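Local structure of mitochondrial edited mRNA stability factor 1 (Trypanosoma brucei, 6NL1) at residues A[203-208]-A[293-298]; A[214-219]-A[345-350]; A[220-225]-A[236-241]. The protein probably acts as a Nudix-family enzyme that processes the 5' ends of mitochondrial mRNAs and helps stabilise edited transcripts. All coordinates share one frame; numbering follows the deposited sequence.

Contact 1 (A[203-208]-A[293-298]); sequences LGIFRR and FVAEVP. With SO4 (sulfate ion), chain D.
Phe206 holds its CG between its backbone N and carbonyl carbon (chi1 72°), whereas Glu296 sends its CG anti to the backbone N (chi1 179°) and continues extended, which lays glutamate methylenes over the phenyl ring. Glu296 CB stands over one face, 3.9 Å from the Phe206 ring centroid, a CH-pi contact, and Val294 CB meets the ring edge. Farther out, Arg208 NE donates to Glu296 OE1 at 3.1 Å, a salt bridge carried by one N-H. It approaches from above the carboxylate plane, with guanidinium and carboxylate 75° apart. One water links Arg208 N, Glu296 OE2 and Val297 O; another links Arg208 NH2 and Glu296 OE1.

Between the two faces backbone hydrogen bonds join the parallel strands, from Gly204 N to Phe293 O (2.8 Å) through to Val297 N on Phe206 O (3.0 Å). On the opposite face Ala295 is small enough for Leu203 CD2 and Ile205 CD1 both to reach its CB, at 3.9 and 4.0 Å, while Ile205 CG2 meets Val297 CG2 at 3.6 Å. Leu258 of helix 250-262 covers this aliphatic face. Arg207 turns away to a salt bridge with Glu216 and a sulfate, probably from the crystallisation liquor.

The chemistry implies a two-faced strand pair, apolar where the helix packs and aromatic, charged and hydrated round Phe206 and Glu296, in sequence just after Arg202 and Tyr292, which bind GDP in another structure.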
loop_
_atom_site.group_PDB
_atom_site.type_symbol
_atom_site.label_atom_id
_atom_site.label_comp_id
_atom_site.label_asym_id
_atom_site.label_seq_id
_atom_site.Cartn_x
_atom_site.Cartn_y
_atom_site.Cartn_z
ATOM N N LEU A 203 5.320 5.272 -8.744
ATOM C CA LEU A 203 6.161 6.005 -9.673
ATOM C C LEU A 203 5.837 5.482 -11.057
ATOM O O LEU A 203 6.325 4.430 -11.461
ATOM C CB LEU A 203 7.656 5.833 -9.350
ATOM C CG LEU A 203 8.541 7.042 -9.695
ATOM C CD1 LEU A 203 10.018 6.811 -9.339
ATOM C CD2 LEU A 203 8.399 7.419 -11.163
ATOM N N GLY A 204 4.988 6.216 -11.768
ATOM C CA GLY A 204 4.602 5.856 -13.115
ATOM C C GLY A 204 5.720 6.088 -14.121
ATOM O O GLY A 204 5.887 7.185 -14.669
ATOM N N ILE A 205 6.496 5.038 -14.354
ATOM C CA ILE A 205 7.490 5.026 -15.408
ATOM C C ILE A 205 6.775 4.866 -16.739
ATOM O O ILE A 205 5.907 4.000 -16.875
ATOM C CB ILE A 205 8.467 3.854 -15.195
ATOM C CG1 ILE A 205 9.366 4.144 -13.996
ATOM C CG2 ILE A 205 9.322 3.647 -16.412
ATOM C CD1 ILE A 205 10.369 5.254 -14.252
ATOM N N PHE A 206 7.108 5.715 -17.708
ATOM C CA PHE A 206 6.466 5.635 -19.019
ATOM C C PHE A 206 7.476 5.807 -20.150
ATOM O O PHE A 206 8.543 6.394 -19.972
ATOM C CB PHE A 206 5.314 6.655 -19.156
ATOM C CG PHE A 206 5.774 8.101 -19.293
ATOM C CD1 PHE A 206 5.939 8.908 -18.168
ATOM C CD2 PHE A 206 6.036 8.649 -20.544
ATOM C CE1 PHE A 206 6.359 10.239 -18.288
ATOM C CE2 PHE A 206 6.452 9.980 -20.675
ATOM C CZ PHE A 206 6.622 10.771 -19.548
ATOM N N ARG A 207 7.146 5.267 -21.314
ATOM C CA ARG A 207 7.958 5.504 -22.498
ATOM C C ARG A 207 7.058 6.057 -23.599
ATOM O O ARG A 207 5.849 5.813 -23.612
ATOM C CB ARG A 207 8.655 4.217 -22.958
ATOM C CG ARG A 207 7.698 3.141 -23.484
ATOM C CD ARG A 207 8.458 1.930 -24.017
ATOM N NE ARG A 207 7.551 0.902 -24.519
ATOM C CZ ARG A 207 7.950 -0.261 -25.026
ATOM N NH1 ARG A 207 9.243 -0.550 -25.102
ATOM N NH2 ARG A 207 7.055 -1.139 -25.459
ATOM N N ARG A 208 7.649 6.811 -24.513
ATOM C CA ARG A 208 6.902 7.346 -25.647
ATOM C C ARG A 208 7.165 6.507 -26.890
ATOM O O ARG A 208 8.302 6.153 -27.183
ATOM C CB ARG A 208 7.311 8.793 -25.910
ATOM C CG ARG A 208 7.117 9.719 -24.720
ATOM C CD ARG A 208 7.345 11.180 -25.114
ATOM N NE ARG A 208 7.274 12.068 -23.958
ATOM C CZ ARG A 208 6.145 12.571 -23.462
ATOM N NH1 ARG A 208 4.968 12.284 -24.020
ATOM N NH2 ARG A 208 6.193 13.361 -22.399
ATOM N N PHE A 293 3.686 9.844 -9.101
ATOM C CA PHE A 293 4.803 10.516 -9.755
ATOM C C PHE A 293 4.853 9.982 -11.176
ATOM O O PHE A 293 4.360 8.882 -11.435
ATOM C CB PHE A 293 6.121 10.178 -9.043
ATOM C CG PHE A 293 6.159 10.608 -7.601
ATOM C CD1 PHE A 293 6.772 11.805 -7.236
ATOM C CD2 PHE A 293 5.564 9.822 -6.610
ATOM C CE1 PHE A 293 6.809 12.212 -5.905
ATOM C CE2 PHE A 293 5.592 10.218 -5.282
ATOM C CZ PHE A 293 6.211 11.416 -4.925
ATOM N N VAL A 294 5.434 10.745 -12.097
ATOM C CA VAL A 294 5.732 10.215 -13.425
ATOM C C VAL A 294 7.192 10.439 -13.762
ATOM O O VAL A 294 7.812 11.392 -13.282
ATOM C CB VAL A 294 4.875 10.855 -14.542
ATOM C CG1 VAL A 294 3.392 10.572 -14.319
ATOM C CG2 VAL A 294 5.166 12.356 -14.664
ATOM N N ALA A 295 7.740 9.556 -14.589
ATOM C CA ALA A 295 9.084 9.751 -15.119
ATOM C C ALA A 295 9.206 9.031 -16.450
ATOM O O ALA A 295 8.764 7.883 -16.595
ATOM C CB ALA A 295 10.134 9.243 -14.141
ATOM N N GLU A 296 9.799 9.709 -17.424
ATOM C CA GLU A 296 10.026 9.098 -18.720
ATOM C C GLU A 296 11.347 8.345 -18.711
ATOM O O GLU A 296 12.338 8.825 -18.163
ATOM C CB GLU A 296 10.027 10.149 -19.835
ATOM C CG GLU A 296 10.294 9.534 -21.201
ATOM C CD GLU A 296 10.132 10.501 -22.360
ATOM O OE1 GLU A 296 9.759 11.677 -22.144
ATOM O OE2 GLU A 296 10.381 10.065 -23.500
ATOM N N VAL A 297 11.347 7.156 -19.303
ATOM C CA VAL A 297 12.581 6.428 -19.575
ATOM C C VAL A 297 12.703 6.163 -21.081
ATOM O O VAL A 297 11.709 6.224 -21.816
ATOM C CB VAL A 297 12.639 5.094 -18.799
ATOM C CG1 VAL A 297 12.631 5.360 -17.309
ATOM C CG2 VAL A 297 11.477 4.179 -19.199
ATOM N N PRO A 298 13.927 5.892 -21.558
ATOM C CA PRO A 298 14.022 5.571 -22.987
ATOM C C PRO A 298 13.271 4.273 -23.291
ATOM O O PRO A 298 13.174 3.394 -22.432
ATOM C CB PRO A 298 15.536 5.438 -23.233
ATOM C CG PRO A 298 16.176 5.368 -21.895
ATOM C CD PRO A 298 15.245 6.012 -20.909
HETATM S S SO4 D . 9.324 -4.059 -26.546
HETATM O O1 SO4 D . 9.946 -5.097 -27.367
HETATM O O2 SO4 D . 9.010 -4.602 -25.219
HETATM O O3 SO4 D . 10.253 -2.939 -26.416
HETATM O O4 SO4 D . 8.105 -3.605 -27.212
HETATM O O HOH W 1 10.399 7.471 -24.022
HETATM O O HOH W 2 8.759 13.780 -20.437
#

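Contact 2 (A[214-219]-A[345-350]); sequences EVEWLM and WMKASM
Trp217 and Met346 form an antiparallel hydrogen-bonded pair: Trp217 N meets Met346 O at 2.7 Å and almost straight (174°), and Met346 N returns a bond to Trp217 O at 2.8 Å. Leu218 and Trp345, next along, make a non-hydrogen-bonded pair.

Polar side-chain bonds gather where the strand gives way to the helix. The extended chain of Glu214, CG anti to the backbone N (chi1 -173°), carries the carboxylate to the first turn of helix 348-354. OE1 of Glu214 accepts from Ser349 OG at 2.7 Å, and OE2 accepts from Ser349 N at 2.9 Å; each oxygen uses its syn lone pair. A water ties Glu214 OE2 and Val215 O to Ala348 N. A carboxylate suits this place, since its negative charge would probably be stabilised by the N-terminal end of the helix. Lys347, at the N-cap position, would probably add a favourable charge, but its NZ, weakly hydrogen-bonded to Ser212 OG, is 4.5 Å from Glu214 OE1, beyond a salt bridge.

Apolar packing centres on Leu218 and Trp345. CD1 of Leu218 sits squarely over the six-membered ring of Trp345, 4.0 Å from its centroid, as a CH-pi contact. Glu216 crosses Trp345 at about a right angle, its carboxylate nearly parallel to the indole plane, OE1 3.5 Å from Trp345 CB. That oxygen is held by Arg207, whose guanidinium makes a cation-pi contact with Trp345. Separately, methylenes touch where Glu216 CG meets Lys347 CG (3.9 Å).

Strand 343-346 thus pairs with strand 216-223 in the mixed sheet of a Nudix-like fold and passes through Lys347 into helix 348-354, the last one modelled, with a carboxylate bound at its first turn.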
loop_
_atom_site.group_PDB
_atom_site.type_symbol
_atom_site.label_atom_id
_atom_site.label_comp_id
_atom_site.label_asym_id
_atom_site.label_seq_id
_atom_site.Cartn_x
_atom_site.Cartn_y
_atom_site.Cartn_z
ATOM N N GLU A 214 -0.324 8.833 -27.033
ATOM C CA GLU A 214 -0.527 8.169 -25.743
ATOM C C GLU A 214 0.741 7.414 -25.353
ATOM O O GLU A 214 1.339 6.731 -26.181
ATOM C CB GLU A 214 -1.712 7.204 -25.783
ATOM C CG GLU A 214 -2.046 6.631 -24.409
ATOM C CD GLU A 214 -3.142 5.587 -24.444
ATOM O OE1 GLU A 214 -3.570 5.187 -25.551
ATOM O OE2 GLU A 214 -3.567 5.158 -23.356
ATOM N N VAL A 215 1.165 7.541 -24.101
ATOM C CA VAL A 215 2.372 6.847 -23.657
ATOM C C VAL A 215 2.026 5.458 -23.116
ATOM O O VAL A 215 0.857 5.173 -22.844
ATOM C CB VAL A 215 3.134 7.659 -22.584
ATOM C CG1 VAL A 215 3.394 9.091 -23.079
ATOM C CG2 VAL A 215 2.349 7.687 -21.292
ATOM N N GLU A 216 3.042 4.601 -22.987
ATOM C CA GLU A 216 2.906 3.282 -22.358
ATOM C C GLU A 216 3.471 3.297 -20.938
ATOM O O GLU A 216 4.528 3.880 -20.682
ATOM C CB GLU A 216 3.636 2.199 -23.173
ATOM C CG GLU A 216 3.074 1.958 -24.567
ATOM C CD GLU A 216 3.691 0.752 -25.276
ATOM O OE1 GLU A 216 4.911 0.493 -25.131
ATOM O OE2 GLU A 216 2.943 0.063 -25.997
ATOM N N TRP A 217 2.767 2.641 -20.023
ATOM C CA TRP A 217 3.152 2.603 -18.617
ATOM C C TRP A 217 3.704 1.225 -18.259
ATOM O O TRP A 217 3.143 0.196 -18.652
ATOM C CB TRP A 217 1.939 2.917 -17.723
ATOM C CG TRP A 217 1.315 4.239 -18.015
ATOM C CD1 TRP A 217 0.241 4.478 -18.822
ATOM C CD2 TRP A 217 1.746 5.518 -17.522
ATOM N NE1 TRP A 217 -0.028 5.835 -18.860
ATOM C CE2 TRP A 217 0.881 6.491 -18.069
ATOM C CE3 TRP A 217 2.780 5.934 -16.666
ATOM C CZ2 TRP A 217 1.016 7.858 -17.794
ATOM C CZ3 TRP A 217 2.914 7.293 -16.391
ATOM C CH2 TRP A 217 2.035 8.239 -16.960
ATOM N N LEU A 218 4.800 1.208 -17.512
ATOM C CA LEU A 218 5.339 -0.043 -16.990
ATOM C C LEU A 218 4.441 -0.568 -15.871
ATOM O O LEU A 218 4.147 0.149 -14.920
ATOM C CB LEU A 218 6.749 0.181 -16.450
ATOM C CG LEU A 218 7.548 -1.077 -16.122
ATOM C CD1 LEU A 218 7.812 -1.851 -17.399
ATOM C CD2 LEU A 218 8.857 -0.716 -15.432
ATOM N N MET A 219 4.009 -1.819 -15.979
ATOM C CA MET A 219 3.135 -2.398 -14.970
ATOM C C MET A 219 3.599 -3.778 -14.484
ATOM O O MET A 219 4.266 -4.507 -15.217
ATOM C CB MET A 219 1.711 -2.485 -15.518
ATOM C CG MET A 219 1.195 -1.128 -15.993
ATOM S SD MET A 219 -0.588 -1.055 -16.047
ATOM C CE MET A 219 -0.966 -2.593 -16.852
ATOM N N TRP A 345 4.759 -3.305 -20.696
ATOM C CA TRP A 345 4.434 -1.946 -21.131
ATOM C C TRP A 345 2.994 -1.921 -21.610
ATOM O O TRP A 345 2.636 -2.631 -22.549
ATOM C CB TRP A 345 5.345 -1.486 -22.272
ATOM C CG TRP A 345 6.765 -1.259 -21.864
ATOM C CD1 TRP A 345 7.844 -2.060 -22.143
ATOM C CD2 TRP A 345 7.266 -0.164 -21.092
ATOM N NE1 TRP A 345 8.983 -1.521 -21.597
ATOM C CE2 TRP A 345 8.657 -0.359 -20.946
ATOM C CE3 TRP A 345 6.675 0.964 -20.510
ATOM C CZ2 TRP A 345 9.465 0.532 -20.246
ATOM C CZ3 TRP A 345 7.479 1.850 -19.814
ATOM C CH2 TRP A 345 8.861 1.629 -19.688
ATOM N N MET A 346 2.167 -1.102 -20.972
ATOM C CA MET A 346 0.741 -1.089 -21.287
ATOM C C MET A 346 0.164 0.308 -21.405
ATOM O O MET A 346 0.533 1.202 -20.647
ATOM C CB MET A 346 -0.031 -1.867 -20.219
ATOM C CG MET A 346 0.323 -3.364 -20.170
ATOM S SD MET A 346 -0.831 -4.373 -19.205
ATOM C CE MET A 346 -0.373 -6.016 -19.749
ATOM N N LYS A 347 -0.756 0.477 -22.352
ATOM C CA LYS A 347 -1.499 1.717 -22.512
ATOM C C LYS A 347 -2.744 1.710 -21.647
ATOM O O LYS A 347 -3.456 0.714 -21.584
ATOM C CB LYS A 347 -1.935 1.908 -23.966
ATOM C CG LYS A 347 -0.813 2.238 -24.925
ATOM C CD LYS A 347 -1.371 2.527 -26.302
ATOM C CE LYS A 347 -0.288 3.025 -27.245
ATOM N NZ LYS A 347 -0.853 3.291 -28.593
ATOM N N ALA A 348 -3.026 2.837 -21.004
ATOM C CA ALA A 348 -4.278 2.974 -20.277
ATOM C C ALA A 348 -5.490 2.694 -21.170
ATOM O O ALA A 348 -6.453 2.067 -20.731
ATOM C CB ALA A 348 -4.379 4.341 -19.655
ATOM N N SER A 349 -5.451 3.156 -22.419
ATOM C CA SER A 349 -6.576 2.930 -23.326
ATOM C C SER A 349 -6.799 1.433 -23.573
ATOM O O SER A 349 -7.924 0.974 -23.740
ATOM C CB SER A 349 -6.370 3.646 -24.659
ATOM O OG SER A 349 -5.277 3.085 -25.369
ATOM N N MET A 350 -5.716 0.676 -23.607
ATOM C CA MET A 350 -5.827 -0.753 -23.814
ATOM C C MET A 350 -6.459 -1.396 -22.584
ATOM O O MET A 350 -7.315 -2.268 -22.694
ATOM C CB MET A 350 -4.458 -1.352 -24.085
ATOM C CG MET A 350 -4.527 -2.615 -24.919
ATOM S SD MET A 350 -3.658 -3.942 -24.106
ATOM C CE MET A 350 -4.442 -3.850 -22.519
HETATM O O HOH W 3 -1.451 5.320 -21.476
HETATM O O HOH W 4 1.813 -2.220 -25.064
#

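Contact 3 (A[220-225]-A[236-241]); sequences LRRINR and SLKLPG. With SO4 (sulfate ion), chain B.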
loop_
_atom_site.group_PDB
_atom_site.type_symbol
_atom_site.label_atom_id
_atom_site.label_comp_id
_atom_site.label_asym_id
_atom_site.label_seq_id
_atom_site.Cartn_x
_atom_site.Cartn_y
_atom_site.Cartn_z
ATOM N N LEU A 220 3.236 -4.115 -13.246
ATOM C CA LEU A 220 3.526 -5.419 -12.659
ATOM C C LEU A 220 2.233 -5.992 -12.106
ATOM O O LEU A 220 1.250 -5.274 -11.945
ATOM C CB LEU A 220 4.504 -5.299 -11.483
ATOM C CG LEU A 220 5.900 -4.710 -11.666
ATOM C CD1 LEU A 220 5.894 -3.242 -11.285
ATOM C CD2 LEU A 220 6.913 -5.485 -10.811
ATOM N N ARG A 221 2.247 -7.282 -11.788
ATOM C CA ARG A 221 1.116 -7.906 -11.115
ATOM C C ARG A 221 1.588 -8.555 -9.823
ATOM O O ARG A 221 2.317 -9.540 -9.843
ATOM C CB ARG A 221 0.444 -8.923 -12.035
ATOM C CG ARG A 221 -0.167 -8.271 -13.292
ATOM C CD ARG A 221 -0.932 -9.275 -14.130
ATOM N NE ARG A 221 -2.196 -9.670 -13.505
ATOM C CZ ARG A 221 -2.904 -10.721 -13.908
ATOM N NH1 ARG A 221 -2.469 -11.460 -14.925
ATOM N NH2 ARG A 221 -4.038 -11.034 -13.309
ATOM N N ARG A 222 1.184 -7.975 -8.701
ATOM C CA ARG A 222 1.620 -8.440 -7.400
ATOM C C ARG A 222 0.640 -9.470 -6.855
ATOM O O ARG A 222 -0.573 -9.249 -6.836
ATOM C CB ARG A 222 1.728 -7.261 -6.430
ATOM C CG ARG A 222 2.298 -7.612 -5.044
ATOM C CD ARG A 222 2.090 -6.445 -4.080
ATOM N NE ARG A 222 0.665 -6.139 -3.940
ATOM C CZ ARG A 222 0.163 -4.928 -3.702
ATOM N NH1 ARG A 222 0.963 -3.872 -3.572
ATOM N NH2 ARG A 222 -1.151 -4.770 -3.600
ATOM N N ILE A 223 1.174 -10.591 -6.397
ATOM C CA ILE A 223 0.362 -11.642 -5.804
ATOM C C ILE A 223 0.203 -11.303 -4.336
ATOM O O ILE A 223 1.185 -11.136 -3.623
ATOM C CB ILE A 223 1.043 -13.005 -5.973
ATOM C CG1 ILE A 223 1.285 -13.277 -7.463
ATOM C CG2 ILE A 223 0.220 -14.132 -5.291
ATOM C CD1 ILE A 223 2.183 -14.494 -7.740
ATOM N N ASN A 224 -1.037 -11.166 -3.890
ATOM C CA ASN A 224 -1.291 -10.738 -2.524
ATOM C C ASN A 224 -1.449 -11.926 -1.568
ATOM O O ASN A 224 -1.730 -13.038 -1.996
ATOM C CB ASN A 224 -2.498 -9.800 -2.497
ATOM C CG ASN A 224 -2.267 -8.546 -3.335
ATOM O OD1 ASN A 224 -1.297 -7.829 -3.116
ATOM N ND2 ASN A 224 -3.148 -8.291 -4.315
ATOM N N ARG A 225 -1.233 -11.685 -0.280
ATOM C CA ARG A 225 -1.301 -12.735 0.740
ATOM C C ARG A 225 -2.732 -13.170 1.007
ATOM O O ARG A 225 -3.673 -12.422 0.732
ATOM C CB ARG A 225 -0.650 -12.245 2.032
ATOM C CG ARG A 225 0.846 -12.492 2.087
ATOM C CD ARG A 225 1.522 -11.624 3.134
ATOM N NE ARG A 225 1.731 -10.263 2.649
ATOM C CZ ARG A 225 2.347 -9.307 3.339
ATOM N NH1 ARG A 225 2.820 -9.561 4.554
ATOM N NH2 ARG A 225 2.493 -8.098 2.813
ATOM N N SER A 236 -2.798 -7.839 -7.755
ATOM C CA SER A 236 -2.914 -6.407 -8.057
ATOM C C SER A 236 -2.099 -6.028 -9.293
ATOM O O SER A 236 -0.875 -6.182 -9.304
ATOM C CB SER A 236 -2.421 -5.558 -6.870
ATOM O OG SER A 236 -3.107 -5.867 -5.665
ATOM N N LEU A 237 -2.778 -5.542 -10.326
ATOM C CA LEU A 237 -2.112 -4.928 -11.468
ATOM C C LEU A 237 -1.755 -3.514 -11.043
ATOM O O LEU A 237 -2.625 -2.762 -10.629
ATOM C CB LEU A 237 -3.047 -4.889 -12.680
ATOM C CG LEU A 237 -2.555 -4.140 -13.921
ATOM C CD1 LEU A 237 -1.417 -4.905 -14.586
ATOM C CD2 LEU A 237 -3.713 -3.924 -14.911
ATOM N N LYS A 238 -0.482 -3.149 -11.124
ATOM C CA LYS A 238 -0.054 -1.890 -10.535
ATOM C C LYS A 238 1.081 -1.232 -11.306
ATOM O O LYS A 238 1.863 -1.900 -11.964
ATOM C CB LYS A 238 0.382 -2.120 -9.078
ATOM C CG LYS A 238 1.591 -3.070 -8.941
ATOM C CD LYS A 238 1.870 -3.496 -7.482
ATOM C CE LYS A 238 2.160 -2.328 -6.537
ATOM N NZ LYS A 238 3.346 -1.504 -6.955
ATOM N N LEU A 239 1.143 0.095 -11.219
ATOM C CA LEU A 239 2.369 0.840 -11.473
ATOM C C LEU A 239 3.394 0.446 -10.391
ATOM O O LEU A 239 3.022 -0.044 -9.325
ATOM C CB LEU A 239 2.094 2.355 -11.421
ATOM C CG LEU A 239 0.994 2.905 -12.342
ATOM C CD1 LEU A 239 0.811 4.432 -12.194
ATOM C CD2 LEU A 239 1.292 2.549 -13.787
ATOM N N PRO A 240 4.688 0.636 -10.672
ATOM C CA PRO A 240 5.714 0.349 -9.660
ATOM C C PRO A 240 5.548 1.263 -8.458
ATOM O O PRO A 240 5.034 2.368 -8.603
ATOM C CB PRO A 240 7.027 0.700 -10.373
ATOM C CG PRO A 240 6.707 0.626 -11.850
ATOM C CD PRO A 240 5.267 1.053 -11.965
ATOM N N GLY A 241 5.990 0.817 -7.289
ATOM C CA GLY A 241 5.983 1.674 -6.122
ATOM C C GLY A 241 5.341 0.991 -4.942
ATOM O O GLY A 241 4.435 0.184 -5.109
HETATM S S SO4 B . -1.970 1.859 -9.089
HETATM O O1 SO4 B . -0.647 1.261 -9.196
HETATM O O2 SO4 B . -2.431 1.654 -7.716
HETATM O O3 SO4 B . -1.957 3.282 -9.407
HETATM O O4 SO4 B . -2.877 1.206 -10.029
#
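Two backbone hydrogen bonds, each 2.9 Å between N and O, join Leu220 and Lys238 at the buried, tightly packed end. CD1 of Leu220 rests on Pro240, 4.0 Å from its CG, the rigid ring giving the leucine branch a firm apolar wall against helix 250-262. Lys238 has CG between its backbone N and carbonyl carbon (chi1 62°) and bends again at chi3 and chi4, curling its ammonium back to the carbonyls of the loop that follows the strand. There NZ donates to Gly241 O at 2.7 Å and to Leu239 O at 2.8 Å, and it forms a salt bridge with Glu261, so the buried charge is well satisfied. Gly241 fits the loop because, at phi 130° and psi 148°, a CB would jam against the carbonyl O of Pro240.

Toward the other end the contact becomes more polar and more open. A second backbone pair joins Arg222 and Ser236, and Ser236 OG takes a good bond from Asn224 ND2 (2.8 Å) but only a weak one from Arg222 NH2. Asn224 OD1 receives Arg222 NE at 2.7 Å, steadying the guanidinium, one face of which lies against Lys238 CD. On the other face of the hairpin, Arg221 CG touches Leu237 CD1 (3.8 Å), while its guanidinium is engaged by Asp330 and Trp333.

Leu239 N binds a sulfate, probably from the crystallisation liquor, that the GDP-binding Tyr292 also holds through its OH, possibly marking the ligand pocket. The antiparallel hairpin leads to helix 250-262, whose Glu261 lies where Nudix glutamates are expected, consistent with a divergent Nudix motif.

How the contacts relate
Strand 216-223 is the common element: contact 2 uses its first half and contact 3 its second, their centres about 15 Å apart. Contact 1 joins the adjacent strand 200-207 to strand 290-296, with its centre about 10 Å from that of contact 2; Ile205 O probably accepts from Leu218 N between them. Leu203 N and Pro240 O link contacts 1 and 3 likewise. All three are partly buried. Contact 3 lies nearest the middle of the chain and buries a lysine among carbonyl groups and a glutamate; contacts 1 and 2, farther out, combine aromatic packing with carboxylates at their outer ends, one binding an arginine and the other a helix start.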